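Geranyltranstransferase (Methylococcus capsulatus, PDB 3TS7) probably catalyses, with magnesium, the chain-elongating condensations that make (2E,6E)-farnesyl diphosphate. Local coordinates at residues B[94-99]-B[162-167]; B[105-110]-B[114-119]; B[138-143]-B[202-207]; B[148-153]-B[192-197]. All coordinates share one frame; numbering follows the deposited sequence.

Contact 1. Residues B[94-99]-B[162-167]; sequences AMDDDD and GGQAID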
loop_
_atom_site.group_PDB
_atom_site.type_symbol
_atom_site.label_atom_id
_atom_site.label_comp_id
_atom_site.label_asym_id
_atom_site.label_seq_id
_atom_site.Cartn_x
_atom_site.Cartn_y
_atom_site.Cartn_z
ATOM N N ALA B 94 -13.575 12.894 -5.893
ATOM C CA ALA B 94 -13.035 13.790 -4.869
ATOM C C ALA B 94 -11.635 14.318 -5.179
ATOM O O ALA B 94 -11.119 15.155 -4.440
ATOM C CB ALA B 94 -13.058 13.135 -3.499
ATOM N N MET B 95 -11.007 13.822 -6.245
ATOM C CA MET B 95 -9.688 14.328 -6.639
ATOM C C MET B 95 -9.716 14.910 -8.050
ATOM O O MET B 95 -10.319 15.967 -8.244
ATOM C CB MET B 95 -8.583 13.285 -6.420
ATOM C CG MET B 95 -8.495 12.839 -4.970
ATOM S SD MET B 95 -6.873 12.401 -4.368
ATOM C CE MET B 95 -6.866 10.645 -4.649
ATOM N N ASP B 96 -9.106 14.232 -9.026
ATOM C CA ASP B 96 -8.960 14.777 -10.385
ATOM C C ASP B 96 -10.233 14.608 -11.211
ATOM O O ASP B 96 -10.419 15.312 -12.209
ATOM C CB ASP B 96 -7.759 14.162 -11.141
ATOM C CG ASP B 96 -6.419 14.344 -10.411
ATOM O OD1 ASP B 96 -6.350 15.032 -9.361
ATOM O OD2 ASP B 96 -5.415 13.785 -10.906
ATOM N N ASP B 97 -11.089 13.668 -10.795
ATOM C CA ASP B 97 -12.403 13.410 -11.414
ATOM C C ASP B 97 -12.321 13.117 -12.924
ATOM O O ASP B 97 -13.023 13.724 -13.733
ATOM C CB ASP B 97 -13.382 14.556 -11.091
ATOM C CG ASP B 97 -14.839 14.191 -11.344
ATOM O OD1 ASP B 97 -15.650 15.130 -11.495
ATOM O OD2 ASP B 97 -15.169 12.987 -11.404
ATOM N N ASP B 98 -11.446 12.191 -13.300
ATOM C CA ASP B 98 -11.318 11.801 -14.703
ATOM C C ASP B 98 -12.352 10.746 -15.054
ATOM O O ASP B 98 -12.494 9.752 -14.344
ATOM C CB ASP B 98 -9.912 11.267 -15.003
ATOM C CG ASP B 98 -8.831 12.345 -14.913
ATOM O OD1 ASP B 98 -9.057 13.404 -14.280
ATOM O OD2 ASP B 98 -7.742 12.127 -15.483
ATOM N N ASP B 99 -13.067 10.963 -16.154
ATOM C CA ASP B 99 -14.065 10.008 -16.640
ATOM C C ASP B 99 -13.505 9.056 -17.695
ATOM O O ASP B 99 -14.115 8.030 -18.002
ATOM C CB ASP B 99 -15.293 10.748 -17.183
ATOM C CG ASP B 99 -16.011 11.550 -16.111
ATOM O OD1 ASP B 99 -16.642 12.569 -16.465
ATOM O OD2 ASP B 99 -15.942 11.171 -14.917
ATOM N N GLY B 162 1.979 12.178 -0.479
ATOM C CA GLY B 162 2.182 13.539 -0.014
ATOM C C GLY B 162 2.317 14.548 -1.143
ATOM O O GLY B 162 1.876 15.682 -1.011
ATOM N N GLY B 163 2.895 14.126 -2.265
ATOM C CA GLY B 163 2.992 14.992 -3.439
ATOM C C GLY B 163 1.637 15.307 -4.027
ATOM O O GLY B 163 1.390 16.429 -4.512
ATOM N N GLN B 164 0.740 14.325 -3.980
ATOM C CA GLN B 164 -0.622 14.543 -4.438
ATOM C C GLN B 164 -1.360 15.499 -3.485
ATOM O O GLN B 164 -2.080 16.387 -3.947
ATOM C CB GLN B 164 -1.374 13.216 -4.662
ATOM C CG GLN B 164 -2.883 13.339 -4.957
ATOM C CD GLN B 164 -3.255 14.047 -6.263
ATOM O OE1 GLN B 164 -2.418 14.633 -6.950
ATOM N NE2 GLN B 164 -4.538 13.990 -6.603
ATOM N N ALA B 165 -1.126 15.340 -2.176
ATOM C CA ALA B 165 -1.651 16.262 -1.155
ATOM C C ALA B 165 -1.164 17.700 -1.368
ATOM O O ALA B 165 -1.951 18.640 -1.263
ATOM C CB ALA B 165 -1.298 15.796 0.250
ATOM N N ILE B 166 0.127 17.863 -1.667
ATOM C CA ILE B 166 0.694 19.190 -1.955
ATOM C C ILE B 166 0.070 19.796 -3.223
ATOM O O ILE B 166 -0.285 20.978 -3.251
ATOM C CB ILE B 166 2.234 19.146 -1.993
ATOM C CG1 ILE B 166 2.764 18.791 -0.600
ATOM C CG2 ILE B 166 2.833 20.500 -2.454
ATOM C CD1 ILE B 166 4.227 18.430 -0.589
ATOM N N ASP B 167 -0.107 18.963 -4.244
ATOM C CA ASP B 167 -0.755 19.344 -5.497
ATOM C C ASP B 167 -2.207 19.843 -5.324
ATOM O O ASP B 167 -2.612 20.831 -5.952
ATOM C CB ASP B 167 -0.705 18.161 -6.462
ATOM C CG ASP B 167 -0.914 18.559 -7.909
ATOM O OD1 ASP B 167 -1.079 19.757 -8.211
ATOM O OD2 ASP B 167 -0.905 17.654 -8.760
#

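Contact 2. Residues B[105-110]-B[114-119]; sequences PTCHKA and ATAILA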
loop_
_atom_site.group_PDB
_atom_site.type_symbol
_atom_site.label_atom_id
_atom_site.label_comp_id
_atom_site.label_asym_id
_atom_site.label_seq_id
_atom_site.Cartn_x
_atom_site.Cartn_y
_atom_site.Cartn_z
ATOM N N PRO B 105 -13.158 3.968 -20.439
ATOM C CA PRO B 105 -13.667 4.573 -19.194
ATOM C C PRO B 105 -12.777 4.257 -17.977
ATOM O O PRO B 105 -12.158 3.199 -17.938
ATOM C CB PRO B 105 -15.054 3.938 -19.042
ATOM C CG PRO B 105 -15.456 3.597 -20.454
ATOM C CD PRO B 105 -14.191 3.158 -21.119
ATOM N N THR B 106 -12.690 5.183 -17.019
ATOM C CA THR B 106 -11.869 4.988 -15.812
ATOM C C THR B 106 -12.485 3.935 -14.881
ATOM O O THR B 106 -13.661 3.590 -15.024
ATOM C CB THR B 106 -11.667 6.303 -15.028
ATOM O OG1 THR B 106 -12.922 6.981 -14.893
ATOM C CG2 THR B 106 -10.662 7.218 -15.727
ATOM N N CYS B 107 -11.692 3.436 -13.933
ATOM C CA CYS B 107 -12.108 2.330 -13.055
ATOM C C CYS B 107 -13.408 2.587 -12.280
ATOM O O CYS B 107 -14.243 1.688 -12.164
ATOM C CB CYS B 107 -10.979 1.966 -12.092
ATOM S SG CYS B 107 -11.207 0.394 -11.233
ATOM N N HIS B 108 -13.577 3.803 -11.760
ATOM C CA HIS B 108 -14.803 4.171 -11.049
ATOM C C HIS B 108 -16.028 4.320 -11.964
ATOM O O HIS B 108 -17.152 4.066 -11.533
ATOM C CB HIS B 108 -14.605 5.428 -10.191
ATOM C CG HIS B 108 -14.386 6.678 -10.982
ATOM N ND1 HIS B 108 -15.344 7.662 -11.095
ATOM C CD2 HIS B 108 -13.319 7.108 -11.697
ATOM C CE1 HIS B 108 -14.878 8.643 -11.848
ATOM N NE2 HIS B 108 -13.650 8.333 -12.222
ATOM N N LYS B 109 -15.813 4.726 -13.213
ATOM C CA LYS B 109 -16.902 4.782 -14.193
ATOM C C LYS B 109 -17.279 3.390 -14.659
ATOM O O LYS B 109 -18.458 3.053 -14.697
ATOM C CB LYS B 109 -16.547 5.662 -15.400
ATOM C CG LYS B 109 -16.676 7.151 -15.149
ATOM C CD LYS B 109 -18.096 7.548 -14.784
ATOM C CE LYS B 109 -18.092 8.763 -13.871
ATOM N NZ LYS B 109 -19.400 9.468 -13.856
ATOM N N ALA B 110 -16.269 2.585 -14.988
ATOM C CA ALA B 110 -16.455 1.239 -15.535
ATOM C C ALA B 110 -17.030 0.237 -14.532
ATOM O O ALA B 110 -17.633 -0.761 -14.936
ATOM C CB ALA B 110 -15.146 0.719 -16.095
ATOM N N ALA B 114 -16.671 2.388 -5.031
ATOM C CA ALA B 114 -16.259 1.462 -3.975
ATOM C C ALA B 114 -15.261 0.423 -4.497
ATOM O O ALA B 114 -14.256 0.120 -3.831
ATOM C CB ALA B 114 -17.481 0.771 -3.366
ATOM N N THR B 115 -15.544 -0.101 -5.687
ATOM C CA THR B 115 -14.688 -1.068 -6.345
ATOM C C THR B 115 -13.349 -0.411 -6.751
ATOM O O THR B 115 -12.301 -1.045 -6.649
ATOM C CB THR B 115 -15.392 -1.703 -7.563
ATOM O OG1 THR B 115 -16.612 -2.323 -7.143
ATOM C CG2 THR B 115 -14.555 -2.766 -8.176
ATOM N N ALA B 116 -13.390 0.854 -7.171
ATOM C CA ALA B 116 -12.178 1.605 -7.509
ATOM C C ALA B 116 -11.289 1.845 -6.293
ATOM O O ALA B 116 -10.075 1.606 -6.355
ATOM C CB ALA B 116 -12.534 2.931 -8.189
ATOM N N ILE B 117 -11.894 2.285 -5.184
ATOM C CA ILE B 117 -11.165 2.495 -3.938
ATOM C C ILE B 117 -10.431 1.201 -3.545
ATOM O O ILE B 117 -9.219 1.222 -3.313
ATOM C CB ILE B 117 -12.075 2.988 -2.797
ATOM C CG1 ILE B 117 -12.519 4.431 -3.051
ATOM C CG2 ILE B 117 -11.351 2.937 -1.466
ATOM C CD1 ILE B 117 -13.830 4.815 -2.352
ATOM N N LEU B 118 -11.159 0.083 -3.558
ATOM C CA LEU B 118 -10.614 -1.223 -3.198
ATOM C C LEU B 118 -9.581 -1.794 -4.175
ATOM O O LEU B 118 -8.612 -2.417 -3.739
ATOM C CB LEU B 118 -11.740 -2.241 -2.974
ATOM C CG LEU B 118 -12.669 -1.946 -1.793
ATOM C CD1 LEU B 118 -13.825 -2.951 -1.790
ATOM C CD2 LEU B 118 -11.946 -1.883 -0.438
ATOM N N ALA B 119 -9.793 -1.612 -5.474
ATOM C CA ALA B 119 -8.819 -2.085 -6.466
ATOM C C ALA B 119 -7.484 -1.370 -6.281
ATOM O O ALA B 119 -6.445 -2.003 -6.377
ATOM C CB ALA B 119 -9.325 -1.917 -7.867
#

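Contact 3. Residues B[138-143]-B[202-207]; sequences AVPAEN and ARPGLP. With PO4 (phosphate ion), chain G.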
loop_
_atom_site.group_PDB
_atom_site.type_symbol
_atom_site.label_atom_id
_atom_site.label_comp_id
_atom_site.label_asym_id
_atom_site.label_seq_id
_atom_site.Cartn_x
_atom_site.Cartn_y
_atom_site.Cartn_z
ATOM N N ALA B 138 15.613 -13.067 -7.153
ATOM C CA ALA B 138 16.611 -13.877 -6.455
ATOM C C ALA B 138 17.826 -13.039 -6.046
ATOM O O ALA B 138 18.892 -13.088 -6.675
ATOM C CB ALA B 138 17.008 -15.094 -7.316
ATOM N N VAL B 139 17.645 -12.242 -4.992
ATOM C CA VAL B 139 18.674 -11.345 -4.489
ATOM C C VAL B 139 18.854 -11.617 -2.992
ATOM O O VAL B 139 18.014 -12.278 -2.393
ATOM C CB VAL B 139 18.262 -9.851 -4.695
ATOM C CG1 VAL B 139 17.906 -9.561 -6.151
ATOM C CG2 VAL B 139 17.103 -9.472 -3.779
ATOM N N PRO B 140 19.945 -11.120 -2.383
ATOM C CA PRO B 140 20.137 -11.311 -0.946
ATOM C C PRO B 140 19.042 -10.641 -0.121
ATOM O O PRO B 140 18.388 -9.695 -0.590
ATOM C CB PRO B 140 21.490 -10.648 -0.682
ATOM C CG PRO B 140 22.220 -10.778 -1.982
ATOM C CD PRO B 140 21.176 -10.625 -3.038
ATOM N N ALA B 141 18.827 -11.173 1.080
ATOM C CA ALA B 141 17.781 -10.706 1.982
ATOM C C ALA B 141 17.827 -9.184 2.193
ATOM O O ALA B 141 16.800 -8.518 2.059
ATOM C CB ALA B 141 17.880 -11.445 3.320
ATOM N N GLU B 142 19.018 -8.645 2.489
ATOM C CA GLU B 142 19.191 -7.204 2.687
ATOM C C GLU B 142 18.741 -6.343 1.519
ATOM O O GLU B 142 18.159 -5.271 1.718
ATOM C CB GLU B 142 20.632 -6.844 3.061
ATOM C CG GLU B 142 21.022 -7.217 4.486
ATOM C CD GLU B 142 20.048 -6.729 5.571
ATOM O OE1 GLU B 142 19.366 -5.688 5.410
ATOM O OE2 GLU B 142 19.982 -7.396 6.622
ATOM N N ASN B 143 19.018 -6.818 0.310
ATOM C CA ASN B 143 18.619 -6.148 -0.910
ATOM C C ASN B 143 17.124 -6.138 -1.081
ATOM O O ASN B 143 16.565 -5.147 -1.498
ATOM C CB ASN B 143 19.280 -6.813 -2.130
ATOM C CG ASN B 143 20.762 -6.631 -2.127
ATOM O OD1 ASN B 143 21.439 -7.106 -1.221
ATOM N ND2 ASN B 143 21.279 -5.875 -3.099
ATOM N N ALA B 202 19.108 -4.924 -7.340
ATOM C CA ALA B 202 19.236 -6.286 -7.886
ATOM C C ALA B 202 20.637 -6.602 -8.448
ATOM O O ALA B 202 20.851 -7.671 -9.069
ATOM C CB ALA B 202 18.158 -6.544 -8.917
ATOM N N ARG B 203 21.583 -5.682 -8.227
ATOM C CA ARG B 203 22.987 -5.880 -8.596
ATOM C C ARG B 203 23.815 -5.895 -7.324
ATOM O O ARG B 203 24.259 -4.849 -6.871
ATOM C CB ARG B 203 23.492 -4.764 -9.516
ATOM C CG ARG B 203 24.664 -5.130 -10.473
ATOM C CD ARG B 203 25.954 -5.500 -9.756
ATOM N NE ARG B 203 27.118 -4.774 -10.253
ATOM C CZ ARG B 203 28.338 -4.850 -9.725
ATOM N NH1 ARG B 203 29.335 -4.139 -10.240
ATOM N NH2 ARG B 203 28.567 -5.635 -8.684
ATOM N N PRO B 204 24.060 -7.088 -6.754
ATOM C CA PRO B 204 24.797 -7.137 -5.483
ATOM C C PRO B 204 26.170 -6.430 -5.548
ATOM O O PRO B 204 26.942 -6.647 -6.482
ATOM C CB PRO B 204 24.929 -8.649 -5.219
ATOM C CG PRO B 204 23.704 -9.243 -5.937
ATOM C CD PRO B 204 23.622 -8.428 -7.199
ATOM N N GLY B 205 26.430 -5.535 -4.596
ATOM C CA GLY B 205 27.724 -4.868 -4.505
ATOM C C GLY B 205 27.995 -3.695 -5.450
ATOM O O GLY B 205 29.102 -3.158 -5.445
ATOM N N LEU B 206 27.000 -3.303 -6.251
ATOM C CA LEU B 206 27.069 -2.117 -7.127
ATOM C C LEU B 206 27.572 -0.917 -6.343
ATOM O O LEU B 206 27.033 -0.623 -5.276
ATOM C CB LEU B 206 25.694 -1.804 -7.706
ATOM C CG LEU B 206 25.592 -0.693 -8.745
ATOM C CD1 LEU B 206 25.841 -1.248 -10.130
ATOM C CD2 LEU B 206 24.222 -0.067 -8.688
ATOM N N PRO B 207 28.652 -0.264 -6.829
ATOM C CA PRO B 207 29.250 0.878 -6.128
ATOM C C PRO B 207 28.238 1.997 -5.856
ATOM O O PRO B 207 27.315 2.206 -6.654
ATOM C CB PRO B 207 30.327 1.352 -7.106
ATOM C CG PRO B 207 30.773 0.077 -7.762
ATOM C CD PRO B 207 29.504 -0.715 -7.951
HETATM P P PO4 G . 28.232 -2.281 -13.507
HETATM O O1 PO4 G . 27.235 -3.232 -12.859
HETATM O O2 PO4 G . 28.778 -2.908 -14.777
HETATM O O3 PO4 G . 27.561 -0.973 -13.873
HETATM O O4 PO4 G . 29.339 -2.008 -12.502
#

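Contact 4. Residues B[148-153]-B[192-197]; sequences IETLAK and IRASVR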
loop_
_atom_site.group_PDB
_atom_site.type_symbol
_atom_site.label_atom_id
_atom_site.label_comp_id
_atom_site.label_asym_id
_atom_site.label_seq_id
_atom_site.Cartn_x
_atom_site.Cartn_y
_atom_site.Cartn_z
ATOM N N ILE B 148 11.966 -2.963 -0.647
ATOM C CA ILE B 148 10.670 -2.718 0.014
ATOM C C ILE B 148 10.681 -1.329 0.632
ATOM O O ILE B 148 9.757 -0.538 0.394
ATOM C CB ILE B 148 10.345 -3.798 1.081
ATOM C CG1 ILE B 148 10.174 -5.168 0.404
ATOM C CG2 ILE B 148 9.093 -3.410 1.879
ATOM C CD1 ILE B 148 10.492 -6.349 1.299
ATOM N N GLU B 149 11.743 -1.023 1.379
ATOM C CA GLU B 149 11.904 0.310 1.964
ATOM C C GLU B 149 11.877 1.405 0.915
ATOM O O GLU B 149 11.227 2.435 1.118
ATOM C CB GLU B 149 13.163 0.404 2.838
ATOM C CG GLU B 149 13.556 1.849 3.297
ATOM C CD GLU B 149 12.428 2.659 3.977
ATOM O OE1 GLU B 149 11.377 2.098 4.373
ATOM O OE2 GLU B 149 12.593 3.892 4.107
ATOM N N THR B 150 12.547 1.156 -0.212
ATOM C CA THR B 150 12.569 2.080 -1.329
ATOM C C THR B 150 11.167 2.365 -1.814
ATOM O O THR B 150 10.782 3.535 -1.969
ATOM C CB THR B 150 13.412 1.522 -2.500
ATOM O OG1 THR B 150 14.781 1.539 -2.110
ATOM C CG2 THR B 150 13.216 2.354 -3.769
ATOM N N LEU B 151 10.389 1.304 -2.031
ATOM C CA LEU B 151 9.050 1.483 -2.587
ATOM C C LEU B 151 8.121 2.166 -1.567
ATOM O O LEU B 151 7.293 3.014 -1.934
ATOM C CB LEU B 151 8.454 0.159 -3.087
ATOM C CG LEU B 151 7.186 0.295 -3.958
ATOM C CD1 LEU B 151 7.474 0.854 -5.344
ATOM C CD2 LEU B 151 6.503 -1.070 -4.094
ATOM N N ALA B 152 8.282 1.827 -0.296
ATOM C CA ALA B 152 7.425 2.395 0.733
ATOM C C ALA B 152 7.704 3.891 0.897
ATOM O O ALA B 152 6.774 4.663 0.985
ATOM C CB ALA B 152 7.608 1.677 2.035
ATOM N N LYS B 153 8.981 4.290 0.880
ATOM C CA LYS B 153 9.355 5.695 1.045
ATOM C C LYS B 153 8.926 6.517 -0.168
ATOM O O LYS B 153 8.409 7.639 -0.017
ATOM C CB LYS B 153 10.855 5.833 1.323
ATOM C CG LYS B 153 11.280 7.130 2.036
ATOM C CD LYS B 153 12.725 7.490 1.683
ATOM C CE LYS B 153 13.456 8.236 2.807
ATOM N NZ LYS B 153 14.436 7.384 3.567
ATOM N N ILE B 192 9.625 7.383 -9.897
ATOM C CA ILE B 192 10.519 7.220 -11.051
ATOM C C ILE B 192 11.915 6.850 -10.572
ATOM O O ILE B 192 12.527 5.911 -11.092
ATOM C CB ILE B 192 10.529 8.502 -11.938
ATOM C CG1 ILE B 192 9.266 8.534 -12.801
ATOM C CG2 ILE B 192 11.769 8.560 -12.827
ATOM C CD1 ILE B 192 8.904 9.929 -13.276
ATOM N N ARG B 193 12.412 7.557 -9.558
ATOM C CA ARG B 193 13.694 7.226 -8.964
ATOM C C ARG B 193 13.671 5.855 -8.311
ATOM O O ARG B 193 14.687 5.155 -8.326
ATOM C CB ARG B 193 14.104 8.271 -7.928
ATOM C CG ARG B 193 14.361 9.669 -8.570
ATOM C CD ARG B 193 14.258 10.747 -7.548
ATOM N NE ARG B 193 15.460 10.829 -6.731
ATOM C CZ ARG B 193 15.723 11.830 -5.897
ATOM N NH1 ARG B 193 16.850 11.833 -5.216
ATOM N NH2 ARG B 193 14.854 12.834 -5.751
ATOM N N ALA B 194 12.520 5.469 -7.746
ATOM C CA ALA B 194 12.408 4.114 -7.145
ATOM C C ALA B 194 12.595 3.077 -8.215
ATOM O O ALA B 194 13.250 2.081 -7.971
ATOM C CB ALA B 194 11.029 3.915 -6.460
ATOM N N SER B 195 12.024 3.304 -9.394
ATOM C CA SER B 195 12.116 2.326 -10.488
ATOM C C SER B 195 13.562 2.028 -10.881
ATOM O O SER B 195 13.916 0.890 -11.215
ATOM C CB SER B 195 11.354 2.826 -11.702
ATOM O OG SER B 195 10.054 3.184 -11.310
ATOM N N VAL B 196 14.393 3.063 -10.785
ATOM C CA VAL B 196 15.796 2.963 -11.120
ATOM C C VAL B 196 16.574 2.327 -9.976
ATOM O O VAL B 196 17.413 1.449 -10.213
ATOM C CB VAL B 196 16.357 4.369 -11.537
ATOM C CG1 VAL B 196 17.879 4.381 -11.566
ATOM C CG2 VAL B 196 15.797 4.734 -12.886
ATOM N N ARG B 197 16.279 2.751 -8.745
ATOM C CA ARG B 197 16.962 2.244 -7.578
ATOM C C ARG B 197 16.685 0.743 -7.361
ATOM O O ARG B 197 17.585 0.016 -6.948
ATOM C CB ARG B 197 16.586 3.051 -6.338
ATOM C CG ARG B 197 17.130 2.497 -5.046
ATOM C CD ARG B 197 16.961 3.461 -3.890
ATOM N NE ARG B 197 17.330 2.834 -2.623
ATOM C CZ ARG B 197 18.570 2.694 -2.175
ATOM N NH1 ARG B 197 19.603 3.126 -2.890
ATOM N NH2 ARG B 197 18.775 2.104 -1.010
#

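Contact 1. Residues B[94-99]-B[162-167]
The two flat groups of this contact, the Asp96 carboxylate and the Gln164 amide, do not stack: their planes stand 68° apart, and the carboxylate presents OD1 to the amino end of the amide. Gln164 NE2 lies 3.5 Å from Asp96 OD1, a weak hydrogen bond. The thioether of Met95 receives the other N-H of the same nitrogen, with Gln164 NE2 at 3.6 Å from Met95 SD; that bond is nearly straight (175°) but weak too, as expected for a sulfur acceptor. Met95 SD also rests 4.1 Å from Gln164 CG, so the bent methionine chain runs across the glutamine and touches both its aliphatic part and its nitrogen. Gln164 reaches out from helix 160-168 with CG anti to its backbone N (chi1 172°) and then bends, which carries the amide over to the loop. Its carbonyl end, OE1, is held more firmly by Lys187. Leu118 of the second subunit packs on both Met95 and Gln164, and Asp90 at the end of helix 73-90 touches Met95, Asp96 and Gln164. Asp90, Asp91 and Asp96 belong to the first aspartate-rich motif of the trans-prenyltransferases, which in relatives binds the diphosphate of the allylic substrate through magnesium. With a lysine at one end of the amide and a carboxylate and a sulfur at the other, the rotation of the amide is defined by its partners; because its nitrogen is shared between two weak acceptors, Gln164 probably constrains Asp96 only loosely.

Contact 2. Residues B[105-110]-B[114-119]
Cys107 leaves the short helix 107-110 toward helix 113-133. Its CB stands 4.3 Å from Ala116 CB, and with SG anti to the backbone N (chi1 -166°) the sulfur is laid against the longer helix. There, at the tip, Cys107 SG approaches Ala116 CA at 4.0 Å and Ala119 CB at 4.5 Å, lying beside two small residues one turn apart. Ile88 of helix 73-90 touches both Cys107 and Ala116, and Ser45 of helix 36-46 also meets the cysteine. Next to it, His108 contributes only its root: His108 CB packs on Ala116 CB at 3.8 Å. Its chi1 of 68° turns the ring away from this interface, so that NE2 can bond to the backbone oxygen of Asp98. The methyl of Ala116 thus fits between the cysteine and the foot of the histidine, close to the peptide link between them. This is the corner where helix 107-110 folds back on the start of helix 113-133, just after the aspartate-rich loop. Between the two segments the contact is apolar and buried, without a hydrogen bond; the small Ala116, with the histidine ring turned away, lets His108 CA and Ala116 CA come within 5.1 Å, and the imidazole is left to serve the aspartate-rich loop.

Contact 3. Residues B[138-143]-B[202-207]
Two prolines meet across this surface contact, the rings of Pro140 and Pro204 crossing at about a right angle with Pro140 CD 4.1 Å from Pro204 CG. Beside them Val139 directs CG1 onto Ala202, 3.9 Å from Ala202 CA. No hydrogen bond joins the segments; Asn143 leans toward Pro204, but its ND2 bonds to the backbone oxygen of Leu201. Pro204 and Gly205 form the corner of a type II turn from Arg203 to Leu206, and Arg203 points the other way. Its NE bonds to phosphate O1 at 3.0 Å and its NH1 to phosphate O4 at 3.1 Å, while NH2 grips Pro204 O at 2.9 Å and Leu206 CA covers one face of the guanidinium. The ion, probably from the crystallisation liquor, also accepts a bond from Gln210. A leucine in place of Arg203 would probably leave both the phosphate and the Pro204 carbonyl without these donors and the turn less firmly tied. The contact joins the start of helix 141-155 to the loop between helices 177-201 and 208-237; Ile65 of helix 53-65 touches Arg203 and Leu206, while Ala141 packs on Glu142 of the second subunit, and Glu142 on Ala141 of that subunit.

Contact 4. Residues B[148-153]-B[192-197]
Thr150 is the wedge between helices 141-155 and 177-201, and its two branches do different work. The methyl is pressed into the tight part: Thr150 CG2 lies 3.8 Å from Ala194 CB, where the small alanine lets the helices approach to 6.2 Å between Thr150 CA and Ala194 CA. Leu198 and Leu201 also pack on the threonine. The hydroxyl faces the more open side, where Arg197 NE donates to Thr150 OG1 at 2.9 Å; the bond is bent (143°), with the oxygen 15° out of the guanidinium plane. Arg197 gets there with CG anti to its backbone N (chi1 173°) and a chain extended as far as NE, so that its methylenes pass obliquely across the threonine. That oxygen is gripped twice, since it also bonds to the carbonyl of Ala146 one turn back. A methionine at Arg197 would probably leave Thr150 OG1 without its inter-helix donor and set the hydroxyl to serve its own helix alone. Thr150 and Arg197 are partly exposed here, and Phe211 of helix 208-237 touches the arginine; the exposed Lys153 makes a long ion pair to Glu149 within its own helix, while Glu149 OE1 bonds to His129 of the second subunit. Close alanine and threonine packing within, and an arginine bonding across the more exposed side, join two helices of the all-helical isoprenoid synthase fold that this family shares.

Contact 2 is the one fully buried; contacts 1 and 4 are partly buried and contact 3 lies at the surface. Their chemistry follows: small apolar groups in contact 2, a methyl contact beside one arginine bond in contact 4, weak bonds to a polar loop in contact 1, and apolar proline and valine packing in contact 3, with the phosphate held by an arginine that points away from it. Contacts 1 and 2 touch through Asp98 O and residues 106-108. Contacts 3 and 4 share helix 141-155, with centres about 14 Å apart, whereas contacts 1 and 3 lie on opposite sides of the chain's centre. All four reach the second subunit.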